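PDB 4OHN: ABC transporter substrate-binding protein from Streptococcus pneumoniae, which binds histidine between its two lobes and probably delivers it to a membrane ABC transporter for uptake into the cell. Local coordinates for residues Ser12-Asn17 against Gly211-Asp216; Gly32-Gln35 against Ser39-Gly42; Asp44-Thr49 against Gln237-Lys242; Leu68-Leu73 against Arg92-Phe97; Asn99-Asn104 against Glu225-Leu230. All blocks are in the same frame, centred on the assembly; numbering follows the deposited sequence.

Interaction 1 (Ser12-Asn17 against Gly211-Asp216)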
# COMPACT_ATOMS: atom_id res chain seq x y z
N SER A 12 8.90 -14.36 -20.76
CA SER A 12 10.00 -15.25 -21.13
C SER A 12 11.35 -14.71 -20.67
O SER A 12 12.24 -15.48 -20.33
CB SER A 12 10.01 -15.55 -22.64
OG SER A 12 10.33 -14.40 -23.40
N LYS A 13 11.48 -13.38 -20.64
CA LYS A 13 12.70 -12.74 -20.15
C LYS A 13 12.85 -12.94 -18.63
O LYS A 13 13.93 -13.29 -18.17
CB LYS A 13 12.69 -11.25 -20.48
CG LYS A 13 13.79 -10.42 -19.79
CD LYS A 13 13.53 -8.92 -19.96
CE LYS A 13 14.30 -8.11 -18.93
NZ LYS A 13 14.01 -6.65 -19.05
N TYR A 14 11.79 -12.69 -17.86
CA TYR A 14 11.89 -12.87 -16.41
C TYR A 14 12.24 -14.31 -16.10
O TYR A 14 13.08 -14.60 -15.24
CB TYR A 14 10.59 -12.49 -15.69
CG TYR A 14 10.03 -11.15 -16.09
CD1 TYR A 14 10.83 -10.02 -16.09
CD2 TYR A 14 8.70 -11.02 -16.49
CE1 TYR A 14 10.33 -8.81 -16.48
CE2 TYR A 14 8.19 -9.81 -16.88
CZ TYR A 14 9.01 -8.71 -16.87
OH TYR A 14 8.52 -7.48 -17.23
N GLN A 15 11.59 -15.23 -16.81
CA GLN A 15 11.80 -16.64 -16.59
C GLN A 15 13.23 -17.08 -16.94
O GLN A 15 13.84 -17.85 -16.20
CB GLN A 15 10.75 -17.44 -17.37
CG GLN A 15 10.87 -18.96 -17.25
CD GLN A 15 10.47 -19.46 -15.88
OE1 GLN A 15 9.33 -19.88 -15.67
NE2 GLN A 15 11.40 -19.43 -14.95
N SER A 16 13.77 -16.60 -18.06
CA SER A 16 15.11 -17.01 -18.49
C SER A 16 16.21 -16.33 -17.68
O SER A 16 17.26 -16.92 -17.43
CB SER A 16 15.31 -16.78 -19.99
OG SER A 16 15.16 -15.42 -20.33
N ASN A 17 15.96 -15.09 -17.26
CA ASN A 17 16.91 -14.37 -16.41
C ASN A 17 16.80 -14.81 -14.95
O ASN A 17 17.67 -14.49 -14.14
CB ASN A 17 16.63 -12.87 -16.44
CG ASN A 17 17.07 -12.21 -17.72
OD1 ASN A 17 17.83 -12.77 -18.49
ND2 ASN A 17 16.60 -10.99 -17.93
N GLY A 211 0.60 -4.49 -9.42
CA GLY A 211 0.55 -3.74 -10.67
C GLY A 211 1.66 -4.07 -11.63
O GLY A 211 2.81 -4.19 -11.21
N SER A 212 1.31 -4.18 -12.91
CA SER A 212 2.26 -4.42 -13.99
C SER A 212 1.98 -3.50 -15.15
O SER A 212 0.93 -2.87 -15.24
CB SER A 212 2.18 -5.87 -14.51
OG SER A 212 1.08 -6.06 -15.38
N ARG A 213 2.93 -3.41 -16.06
CA ARG A 213 2.67 -2.78 -17.36
C ARG A 213 1.51 -3.51 -18.03
O ARG A 213 1.38 -4.74 -17.93
CB ARG A 213 3.91 -2.84 -18.24
CG ARG A 213 4.99 -1.86 -17.82
CD ARG A 213 6.25 -1.95 -18.68
NE ARG A 213 6.99 -3.18 -18.48
CZ ARG A 213 7.90 -3.38 -17.53
NH1 ARG A 213 8.23 -2.41 -16.70
NH2 ARG A 213 8.48 -4.55 -17.42
N LYS A 214 0.64 -2.78 -18.73
CA LYS A 214 -0.52 -3.40 -19.36
C LYS A 214 -0.15 -4.56 -20.27
O LYS A 214 -0.89 -5.55 -20.36
CB LYS A 214 -1.33 -2.36 -20.12
CG LYS A 214 -2.04 -1.41 -19.19
CD LYS A 214 -3.02 -0.54 -19.93
CE LYS A 214 -3.93 0.18 -18.97
NZ LYS A 214 -4.94 0.99 -19.70
N GLU A 215 0.98 -4.47 -20.96
CA GLU A 215 1.36 -5.47 -21.92
C GLU A 215 1.89 -6.77 -21.31
O GLU A 215 2.00 -7.78 -22.00
CB GLU A 215 2.43 -4.89 -22.86
CG GLU A 215 2.01 -3.59 -23.60
CD GLU A 215 1.84 -2.32 -22.70
OE1 GLU A 215 2.54 -2.11 -21.66
OE2 GLU A 215 0.98 -1.49 -23.07
N ASP A 216 2.23 -6.74 -20.02
CA ASP A 216 2.79 -7.89 -19.33
C ASP A 216 1.69 -8.88 -18.86
O ASP A 216 1.57 -9.22 -17.66
CB ASP A 216 3.68 -7.42 -18.18
CG ASP A 216 5.16 -7.70 -18.38
OD1 ASP A 216 5.53 -8.68 -19.07
OD2 ASP A 216 6.00 -6.97 -17.80
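Tyr14, on the N-terminal helix 11-17 of this family 3 solute-binding protein, meets Arg213 and Asp216 on the type I beta turn that follows strand 206-212. The turn runs from Arg213 to Asp216 and is closed by Asp216 N bonding to Arg213 O. It leads from the central sheet into helix 217-232, with Asp216 at the N-cap position. The contact therefore fastens the N-terminal helix to a strand-to-helix turn almost 200 residues later.

The phenol points its hydroxyl at the turn. Tyr14 OH donates to Asp216 OD2 at 2.6 Å, and the carboxylate accepts with its syn lone pair. The carboxylate carbon lies in the plane of the ring, at its edge. The two flat groups are turned 49° against each other. Asp216 OD1 has another task, for it accepts from the backbone N of Asn10.

Arg213 comes to the same ring edge. Its chain bends at chi3 (-69°) on its way out from the turn, and NH2 arrives beside the phenol oxygen. There Arg213 NH2 forms a salt bridge with Asp216 OD2 at 3.5 Å and another with Asp79. NH1 is held by the carbonyls of Ile78 and Leu73. These partners fix the guanidinium plane, which is 43° from the phenol ring. Arg213 NH2 lies 2.9 Å from Tyr14 OH.

Interaction 2 (Gly32-Gln35 against Ser39-Gly42)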
# COMPACT_ATOMS: atom_id res chain seq x y z
N GLY A 32 6.01 -3.87 3.01
CA GLY A 32 7.38 -3.97 2.56
C GLY A 32 8.13 -2.77 3.06
O GLY A 32 7.77 -1.65 2.73
N PHE A 33 9.13 -3.01 3.89
CA PHE A 33 9.76 -1.91 4.62
C PHE A 33 11.16 -2.26 5.07
O PHE A 33 11.50 -3.45 5.25
CB PHE A 33 8.90 -1.50 5.83
CG PHE A 33 8.74 -2.57 6.87
CD1 PHE A 33 9.58 -2.64 7.97
CD2 PHE A 33 7.74 -3.54 6.76
CE1 PHE A 33 9.42 -3.62 8.93
CE2 PHE A 33 7.58 -4.52 7.72
CZ PHE A 33 8.42 -4.57 8.80
N ALA A 34 11.99 -1.24 5.24
CA ALA A 34 13.33 -1.38 5.77
C ALA A 34 13.25 -1.60 7.26
O ALA A 34 12.66 -0.79 8.01
CB ALA A 34 14.15 -0.14 5.47
N GLN A 35 13.87 -2.69 7.71
CA GLN A 35 13.90 -3.06 9.12
C GLN A 35 15.03 -2.38 9.88
O GLN A 35 15.75 -1.54 9.33
CB GLN A 35 14.06 -4.56 9.27
CG GLN A 35 12.98 -5.38 8.64
CD GLN A 35 13.16 -6.83 9.00
OE1 GLN A 35 12.44 -7.35 9.85
NE2 GLN A 35 14.13 -7.48 8.38
N SER A 39 17.54 -4.27 6.12
CA SER A 39 17.02 -5.30 5.21
C SER A 39 15.51 -5.14 5.04
O SER A 39 14.85 -4.52 5.88
CB SER A 39 17.34 -6.70 5.72
OG SER A 39 16.59 -7.00 6.88
N TYR A 40 14.96 -5.66 3.96
CA TYR A 40 13.56 -5.47 3.68
C TYR A 40 12.73 -6.65 4.16
O TYR A 40 13.13 -7.80 3.99
CB TYR A 40 13.32 -5.27 2.18
CG TYR A 40 14.15 -4.16 1.59
CD1 TYR A 40 14.20 -2.90 2.19
CD2 TYR A 40 14.92 -4.37 0.46
CE1 TYR A 40 14.98 -1.88 1.65
CE2 TYR A 40 15.69 -3.37 -0.09
CZ TYR A 40 15.73 -2.13 0.51
OH TYR A 40 16.52 -1.15 -0.05
N ALA A 41 11.58 -6.36 4.74
CA ALA A 41 10.67 -7.39 5.25
C ALA A 41 9.23 -6.93 5.08
O ALA A 41 8.97 -5.75 4.86
CB ALA A 41 10.93 -7.69 6.72
N GLY A 42 8.31 -7.87 5.19
CA GLY A 42 6.91 -7.56 5.20
C GLY A 42 6.06 -8.61 4.52
O GLY A 42 6.56 -9.57 3.93
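Backbone hydrogen bonds join Phe33 to Ala41 in both directions. Phe33 N donates to Ala41 O at 2.9 Å, and Ala41 N donates to Phe33 O at 3.0 Å. The two residues form an antiparallel hydrogen-bonded pair. Ala34 and Tyr40 form the next, non-hydrogen-bonded pair. Beyond it, Gln35 N donates to Ser39 O at 2.8 Å, the straightest of the three bonds at 168°.

CA-H...O contacts fill in between these bonds. Gly32 CA approaches Ala41 O, Tyr40 CA approaches Phe33 O, and Ala34 CA approaches Ser39 O.

These bonds make a beta hairpin of strands 32-34 and 40-41. It is part of a small three-stranded antiparallel sheet, completed by strand 27-28. Gly42 ends the hairpin at the N-cap position of helix 43-53. Its backbone angles favour glycine.

One side-chain hydrogen bond is added. Gln35 NE2 reaches Ser39 OG at 2.9 Å, with the hydroxyl near the amide plane. Ser39 OG is also bonded to Asp37 in the connecting turn.

Side-chain packing occurs on both faces. On one, the extended Gln35 chain passes over Ala41, with Gln35 CD 3.3 Å from Ala41 CB. Phe33 is on this face too. Its chi1 of 63° sets CG between backbone N and carbonyl carbon, and the ring leans over the partner strand, with Phe33 CD2 3.2 Å from Ala41 O. On the other face the touch is apolar, and Ala34 CB lies 4.3 Å from Tyr40 CE1. The Tyr40 ring continues to Phe24, which it meets edge-to-face.

Interaction 3 (Asp44-Thr49 against Gln237-Lys242)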
# COMPACT_ATOMS: atom_id res chain seq x y z
N ASP A 44 4.19 -8.38 1.80
CA ASP A 44 4.43 -8.45 0.37
C ASP A 44 5.80 -8.99 0.04
O ASP A 44 5.97 -9.65 -0.98
CB ASP A 44 4.26 -7.08 -0.29
CG ASP A 44 2.81 -6.67 -0.44
OD1 ASP A 44 1.89 -7.53 -0.49
OD2 ASP A 44 2.59 -5.43 -0.52
N ILE A 45 6.81 -8.70 0.86
CA ILE A 45 8.13 -9.28 0.64
C ILE A 45 8.00 -10.81 0.68
O ILE A 45 8.46 -11.51 -0.23
CB ILE A 45 9.17 -8.81 1.68
CG1 ILE A 45 9.24 -7.28 1.76
CG2 ILE A 45 10.53 -9.39 1.35
CD1 ILE A 45 9.60 -6.59 0.45
N ASP A 46 7.34 -11.32 1.70
CA ASP A 46 7.16 -12.76 1.84
C ASP A 46 6.28 -13.34 0.73
O ASP A 46 6.60 -14.40 0.16
CB ASP A 46 6.53 -13.06 3.22
CG ASP A 46 7.51 -12.84 4.39
OD1 ASP A 46 8.72 -12.65 4.17
OD2 ASP A 46 7.02 -12.88 5.53
N LEU A 47 5.19 -12.66 0.41
CA LEU A 47 4.25 -13.17 -0.57
C LEU A 47 4.87 -13.19 -1.97
O LEU A 47 4.78 -14.20 -2.68
CB LEU A 47 2.94 -12.39 -0.55
CG LEU A 47 1.86 -12.90 -1.52
CD1 LEU A 47 1.45 -14.31 -1.20
CD2 LEU A 47 0.65 -11.96 -1.47
N ALA A 48 5.52 -12.10 -2.38
CA ALA A 48 6.15 -12.05 -3.70
C ALA A 48 7.28 -13.06 -3.80
O ALA A 48 7.48 -13.69 -4.83
CB ALA A 48 6.68 -10.67 -3.98
N THR A 49 8.05 -13.21 -2.74
CA THR A 49 9.13 -14.22 -2.73
C THR A 49 8.54 -15.61 -2.98
O THR A 49 9.04 -16.38 -3.82
CB THR A 49 9.92 -14.18 -1.40
OG1 THR A 49 10.53 -12.90 -1.26
CG2 THR A 49 10.99 -15.23 -1.35
N GLN A 237 -1.63 -18.46 4.36
CA GLN A 237 -2.09 -18.38 5.73
C GLN A 237 -0.96 -18.14 6.71
O GLN A 237 -1.11 -17.36 7.67
CB GLN A 237 -2.84 -19.67 6.12
CG GLN A 237 -4.20 -19.78 5.48
CD GLN A 237 -5.01 -18.52 5.64
OE1 GLN A 237 -5.12 -17.97 6.73
NE2 GLN A 237 -5.56 -18.03 4.54
N GLU A 238 0.17 -18.80 6.50
CA GLU A 238 1.34 -18.60 7.35
C GLU A 238 1.79 -17.13 7.30
O GLU A 238 2.04 -16.52 8.33
CB GLU A 238 2.46 -19.52 6.88
CG GLU A 238 3.81 -19.34 7.56
CD GLU A 238 4.90 -20.11 6.85
OE1 GLU A 238 4.59 -21.11 6.17
OE2 GLU A 238 6.08 -19.72 6.97
N ILE A 239 1.91 -16.57 6.10
CA ILE A 239 2.36 -15.18 5.94
C ILE A 239 1.34 -14.22 6.57
O ILE A 239 1.71 -13.26 7.25
CB ILE A 239 2.59 -14.86 4.46
CG1 ILE A 239 3.73 -15.73 3.89
CG2 ILE A 239 2.93 -13.40 4.27
CD1 ILE A 239 3.82 -15.69 2.37
N SER A 240 0.06 -14.50 6.36
CA SER A 240 -1.00 -13.67 6.91
C SER A 240 -0.97 -13.64 8.44
O SER A 240 -1.10 -12.58 9.06
CB SER A 240 -2.34 -14.17 6.35
OG SER A 240 -3.42 -13.34 6.74
N GLN A 241 -0.79 -14.81 9.04
CA GLN A 241 -0.75 -14.90 10.50
C GLN A 241 0.47 -14.17 11.04
O GLN A 241 0.39 -13.52 12.09
CB GLN A 241 -0.73 -16.35 10.96
CG GLN A 241 -2.06 -17.07 10.82
CD GLN A 241 -3.14 -16.49 11.72
OE1 GLN A 241 -2.86 -16.01 12.82
NE2 GLN A 241 -4.38 -16.52 11.25
N LYS A 242 1.58 -14.29 10.33
CA LYS A 242 2.83 -13.68 10.75
C LYS A 242 2.68 -12.17 10.86
O LYS A 242 3.12 -11.57 11.84
CB LYS A 242 3.94 -14.05 9.77
CG LYS A 242 5.26 -13.35 10.00
CD LYS A 242 6.29 -13.80 8.99
CE LYS A 242 7.56 -12.98 9.06
NZ LYS A 242 8.49 -13.37 7.97
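Ile239 packs against Asp46 and Leu47 where two helices, 43-53 and 235-244, run side by side. The short segments are almost exactly antiparallel, at 172°, with axes 9.9 Å apart. Asp46 and Ile239 are the nearest residues, their CA atoms 6.8 Å apart. This places the C-terminal helix against the helix that follows the 32-42 hairpin.

In the tight part the aliphatic Ile239 packs on the facing helix. It uses both of its branches. Ile239 CG2 touches Asp46 CB at 3.8 Å. The other branch runs extended (chi2 168°) and carries Ile239 CD1 to the backbone of that helix, 3.8 Å from Asp46 C and 3.9 Å from Leu47 N. Leu47 adds a looser touch, its CB 4.5 Å from Ile239 CD1. Leu47 itself turns to the buried side, where it touches Phe227 and Leu230 of helix 217-232, and Trp82 and Tyr101.

The other part is polar and lies toward solvent. Lys242 is exposed. Its chain is fully extended and crosses the Asp46 side chain at about a right angle. Lys242 NZ donates to Asp46 OD2 at 2.9 Å in a salt bridge. The ammonium comes on the syn side, 16° out of the carboxylate plane. Asp46 OD2 has a second donor, the indole NE1 of Trp243, next to Lys242 in the chain.

Two donors from one helix thus grip a single carboxylate oxygen of the other. Their pull probably favours the charged form of Asp46.

Interaction 4 (Leu68-Leu73 against Arg92-Phe97)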
# COMPACT_ATOMS: atom_id res chain seq x y z
N LEU A 68 6.74 8.48 -7.95
CA LEU A 68 7.23 8.18 -9.29
C LEU A 68 6.88 6.78 -9.77
O LEU A 68 7.37 6.34 -10.82
CB LEU A 68 8.75 8.35 -9.32
CG LEU A 68 9.32 9.66 -8.77
CD1 LEU A 68 10.81 9.76 -9.08
CD2 LEU A 68 8.60 10.87 -9.31
N LYS A 69 6.05 6.05 -9.03
CA LYS A 69 5.85 4.63 -9.31
C LYS A 69 5.36 4.33 -10.72
O LYS A 69 5.85 3.40 -11.34
CB LYS A 69 4.94 4.00 -8.26
CG LYS A 69 3.55 4.58 -8.22
CD LYS A 69 2.85 4.16 -6.95
CE LYS A 69 1.58 4.95 -6.70
NZ LYS A 69 1.87 6.40 -6.49
N GLU A 70 4.45 5.13 -11.24
CA GLU A 70 3.95 4.91 -12.60
C GLU A 70 5.07 5.11 -13.60
O GLU A 70 5.23 4.31 -14.53
CB GLU A 70 2.76 5.84 -12.89
CG GLU A 70 2.26 5.78 -14.34
CD GLU A 70 3.02 6.70 -15.29
OE1 GLU A 70 3.50 7.76 -14.85
OE2 GLU A 70 3.16 6.34 -16.48
N ALA A 71 5.85 6.16 -13.42
CA ALA A 71 6.96 6.45 -14.33
C ALA A 71 8.00 5.33 -14.30
O ALA A 71 8.50 4.91 -15.34
CB ALA A 71 7.59 7.78 -13.99
N GLU A 72 8.32 4.82 -13.11
CA GLU A 72 9.32 3.77 -13.00
C GLU A 72 8.85 2.48 -13.67
O GLU A 72 9.65 1.75 -14.26
CB GLU A 72 9.64 3.51 -11.54
CG GLU A 72 10.16 4.72 -10.76
CD GLU A 72 11.64 4.96 -10.92
OE1 GLU A 72 12.35 4.98 -9.89
OE2 GLU A 72 12.11 5.13 -12.07
N LEU A 73 7.56 2.19 -13.55
CA LEU A 73 6.99 1.02 -14.18
C LEU A 73 6.96 1.19 -15.71
O LEU A 73 7.40 0.32 -16.45
CB LEU A 73 5.60 0.77 -13.61
CG LEU A 73 4.87 -0.49 -14.09
CD1 LEU A 73 5.63 -1.77 -13.77
CD2 LEU A 73 3.48 -0.55 -13.51
N ARG A 92 -6.34 1.69 -13.07
CA ARG A 92 -6.60 0.73 -14.14
C ARG A 92 -6.53 1.37 -15.53
O ARG A 92 -6.39 0.67 -16.53
CB ARG A 92 -7.95 0.05 -13.93
CG ARG A 92 -7.93 -1.00 -12.83
CD ARG A 92 -9.28 -1.67 -12.64
NE ARG A 92 -9.32 -2.49 -11.43
CZ ARG A 92 -8.80 -3.71 -11.33
NH1 ARG A 92 -8.18 -4.28 -12.35
NH2 ARG A 92 -8.90 -4.37 -10.19
N GLU A 93 -6.59 2.70 -15.59
CA GLU A 93 -6.40 3.38 -16.88
C GLU A 93 -4.92 3.35 -17.30
O GLU A 93 -4.61 3.58 -18.46
CB GLU A 93 -6.87 4.84 -16.78
CG GLU A 93 -8.33 4.99 -16.39
CD GLU A 93 -9.27 4.39 -17.42
OE1 GLU A 93 -9.09 4.65 -18.63
OE2 GLU A 93 -10.19 3.65 -17.01
N LYS A 94 -4.02 3.05 -16.37
CA LYS A 94 -2.58 3.21 -16.60
C LYS A 94 -1.77 1.92 -16.46
O LYS A 94 -0.73 1.77 -17.10
CB LYS A 94 -2.04 4.26 -15.62
CG LYS A 94 -2.82 5.59 -15.68
CD LYS A 94 -2.21 6.69 -14.81
CE LYS A 94 -0.95 7.26 -15.45
NZ LYS A 94 -0.15 8.12 -14.53
N VAL A 95 -2.24 1.00 -15.62
CA VAL A 95 -1.54 -0.25 -15.34
C VAL A 95 -2.52 -1.41 -15.32
O VAL A 95 -3.73 -1.22 -15.24
CB VAL A 95 -0.78 -0.20 -13.98
CG1 VAL A 95 0.11 1.03 -13.90
CG2 VAL A 95 -1.75 -0.21 -12.82
N ALA A 96 -1.98 -2.62 -15.37
CA ALA A 96 -2.77 -3.84 -15.18
C ALA A 96 -2.59 -4.34 -13.76
O ALA A 96 -1.57 -4.06 -13.12
CB ALA A 96 -2.34 -4.91 -16.17
N PHE A 97 -3.57 -5.07 -13.26
CA PHE A 97 -3.53 -5.64 -11.93
C PHE A 97 -3.74 -7.15 -11.92
O PHE A 97 -4.54 -7.69 -12.67
CB PHE A 97 -4.58 -5.01 -11.01
CG PHE A 97 -4.27 -3.59 -10.60
CD1 PHE A 97 -4.88 -2.53 -11.22
CD2 PHE A 97 -3.39 -3.33 -9.57
CE1 PHE A 97 -4.60 -1.22 -10.84
CE2 PHE A 97 -3.10 -2.03 -9.18
CZ PHE A 97 -3.72 -0.97 -9.81
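Leu73 and Val95 make the buried, apolar part of this contact, and Glu70 and Lys94 lie beside them at the surface. Leu73 CD2 meets Val95 CG1 at 3.7 Å, methyl to methyl. The two side chains cross at about a right angle. Leu73 extends from its helix with CG trans to the backbone N (chi1 -176°), which carries CD2 across to Val95.

Lys94 lies across Glu70, also nearly at a right angle. Lys94 NZ is nearest to the aliphatic Glu70 CG, at 3.4 Å. The salt bridge between Lys94 NZ and Glu70 OE1 is long, at 3.7 Å, and so probably weak. Both chains bend on the way, Glu70 at chi2 (-85°) and Lys94 at chi3 (75°). The other carboxylate oxygen, Glu70 OE2, is held by Thr74 OG1 one helical turn further on.

Glu70 and Leu73 stand on helix 69-75, and Val95 leads into strand 96-97 of the main sheet. The contact thus packs helix 69-75, which follows the pocket residue Trp66, against the approach to strand 96-97. The Val95 side chain is about 10 Å from the bound histidine.

Further out, Ile81 of strand 80-81 supports Leu73, and Tyr85 of the ligand pocket touches Val95. The backbone of Ala96 bonds to Ser212 on strand 206-212.

Interaction 5 (Asn99-Asn104 against Glu225-Leu230)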
# COMPACT_ATOMS: atom_id res chain seq x y z
N ASN A 99 -5.20 -10.36 -9.63
CA ASN A 99 -6.29 -10.50 -8.68
C ASN A 99 -5.88 -9.82 -7.36
O ASN A 99 -4.71 -9.78 -6.99
CB ASN A 99 -6.61 -11.97 -8.42
CG ASN A 99 -7.36 -12.60 -9.54
OD1 ASN A 99 -7.91 -11.93 -10.40
ND2 ASN A 99 -7.44 -13.91 -9.52
N SER A 100 -6.87 -9.32 -6.64
CA SER A 100 -6.61 -8.71 -5.35
C SER A 100 -6.37 -9.77 -4.27
O SER A 100 -6.97 -10.85 -4.30
CB SER A 100 -7.74 -7.76 -4.97
OG SER A 100 -7.84 -6.68 -5.90
N TYR A 101 -5.51 -9.46 -3.31
CA TYR A 101 -5.12 -10.45 -2.29
C TYR A 101 -5.45 -10.06 -0.87
O TYR A 101 -5.27 -10.88 0.03
CB TYR A 101 -3.64 -10.83 -2.43
CG TYR A 101 -2.69 -9.69 -2.28
CD1 TYR A 101 -2.24 -9.30 -1.04
CD2 TYR A 101 -2.25 -8.96 -3.39
CE1 TYR A 101 -1.37 -8.22 -0.89
CE2 TYR A 101 -1.39 -7.88 -3.24
CZ TYR A 101 -0.97 -7.52 -2.00
OH TYR A 101 -0.09 -6.47 -1.82
N MET A 102 -5.87 -8.81 -0.64
CA MET A 102 -6.16 -8.27 0.70
C MET A 102 -7.09 -7.05 0.63
O MET A 102 -6.91 -6.18 -0.23
CB MET A 102 -4.83 -7.86 1.37
CG MET A 102 -4.93 -7.49 2.85
SD MET A 102 -3.35 -7.00 3.61
CE MET A 102 -2.28 -8.37 3.21
N LYS A 103 -8.07 -6.95 1.53
CA LYS A 103 -8.86 -5.74 1.64
C LYS A 103 -8.11 -4.68 2.43
O LYS A 103 -7.23 -4.98 3.24
CB LYS A 103 -10.20 -6.02 2.33
CG LYS A 103 -11.02 -7.10 1.64
CD LYS A 103 -11.27 -6.78 0.18
CE LYS A 103 -12.08 -7.86 -0.51
NZ LYS A 103 -12.50 -7.45 -1.87
N ASN A 104 -8.49 -3.43 2.22
CA ASN A 104 -7.90 -2.32 2.95
C ASN A 104 -8.91 -1.20 3.03
O ASN A 104 -9.86 -1.16 2.24
CB ASN A 104 -6.64 -1.85 2.22
CG ASN A 104 -5.94 -0.69 2.91
OD1 ASN A 104 -5.61 -0.75 4.13
ND2 ASN A 104 -5.81 0.41 2.17
N GLU A 225 -1.92 -17.52 -10.83
CA GLU A 225 -1.81 -18.97 -10.68
C GLU A 225 -1.04 -19.32 -9.42
O GLU A 225 -1.39 -20.28 -8.72
CB GLU A 225 -1.12 -19.58 -11.89
CG GLU A 225 -1.96 -19.53 -13.16
CD GLU A 225 -1.20 -19.84 -14.40
OE1 GLU A 225 -0.02 -20.24 -14.36
OE2 GLU A 225 -1.83 -19.70 -15.49
N ALA A 226 0.02 -18.57 -9.12
CA ALA A 226 0.77 -18.82 -7.90
C ALA A 226 -0.09 -18.53 -6.67
O ALA A 226 -0.01 -19.27 -5.67
CB ALA A 226 2.02 -17.98 -7.88
N PHE A 227 -0.89 -17.47 -6.69
CA PHE A 227 -1.81 -17.25 -5.57
C PHE A 227 -2.66 -18.51 -5.33
O PHE A 227 -2.86 -18.92 -4.19
CB PHE A 227 -2.74 -16.04 -5.78
CG PHE A 227 -2.09 -14.68 -5.70
CD1 PHE A 227 -0.83 -14.48 -5.15
CD2 PHE A 227 -2.77 -13.58 -6.17
CE1 PHE A 227 -0.29 -13.20 -5.07
CE2 PHE A 227 -2.24 -12.30 -6.08
CZ PHE A 227 -0.98 -12.12 -5.52
N SER A 228 -3.18 -19.14 -6.39
CA SER A 228 -4.02 -20.33 -6.21
C SER A 228 -3.30 -21.44 -5.44
O SER A 228 -3.90 -22.09 -4.58
CB SER A 228 -4.50 -20.87 -7.55
OG SER A 228 -5.33 -19.92 -8.20
N SER A 229 -2.01 -21.64 -5.72
CA SER A 229 -1.23 -22.64 -5.00
C SER A 229 -1.04 -22.21 -3.55
O SER A 229 -1.18 -23.02 -2.66
CB SER A 229 0.17 -22.83 -5.64
OG SER A 229 0.18 -23.76 -6.70
N LEU A 230 -0.69 -20.93 -3.34
CA LEU A 230 -0.33 -20.46 -2.01
C LEU A 230 -1.52 -20.47 -1.07
O LEU A 230 -1.34 -20.64 0.14
CB LEU A 230 0.31 -19.07 -2.08
CG LEU A 230 1.63 -19.03 -2.87
CD1 LEU A 230 2.07 -17.61 -3.10
CD2 LEU A 230 2.71 -19.76 -2.15
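The chain from Asn99 to Tyr101 is extended at first and then turns at Tyr101 before strand 102-111. It passes the side of helix 217-232. The nearest backbone approach is Tyr101 to Phe227, 8.2 Å between CA atoms, so side chains must bridge the gap.

Phe227 does most of this. Its ring reaches from the helix into the bend of the other segment. Phe227 CE2 comes 3.6 Å from Asn99 O, which lies in the ring plane at the edge. Phe227 CZ touches Tyr101 CD2 at 4.0 Å. The two rings meet obliquely, with centroids 5.9 Å apart and planes 61° apart. With chi1 near 60° the Tyr101 ring points on toward Asp44, and its CD2 side meets Phe227.

Tyr101 is also packed against Trp82 and Phe208, the latter a pocket residue, and its OH makes a weak hydrogen bond to Asp44 OD1. Asn99 N is bonded to Asn224 OD1 on the same helix as Phe227. This bond and the Phe227 contacts join helix 217-232 to the start of a strand in the main sheet.

Between the two segments the contact is aromatic and dispersive. The slightly positive ring edge of Phe227 suits the carbonyl oxygen of Asn99, a weak electrostatic match.

Overall arrangement
Interactions 1 and 4 touch each other, their centres 14 Å apart. Ser212 packs on Val95, Lys214 NZ makes a weak hydrogen bond to Glu93 O, and strands 206-212 and 96-97 are neighbours in one sheet. Interactions 3 and 5 form a second touching pair, with centres 11 Å apart. Their helices 217-232 and 235-244 follow each other in the chain. Interaction 2 leads straight into helix 43-53 of interaction 3, and Ile45 packs on Gly32. Measured from residue to bound histidine, Gly32 is about 8 Å away, and the side chains of Tyr101, Val95 and Leu47 about 9, 10 and 14 Å. Interactions 2, 4 and 5 thus come within about 10 Å of the ligand. Interaction 1 is peripheral.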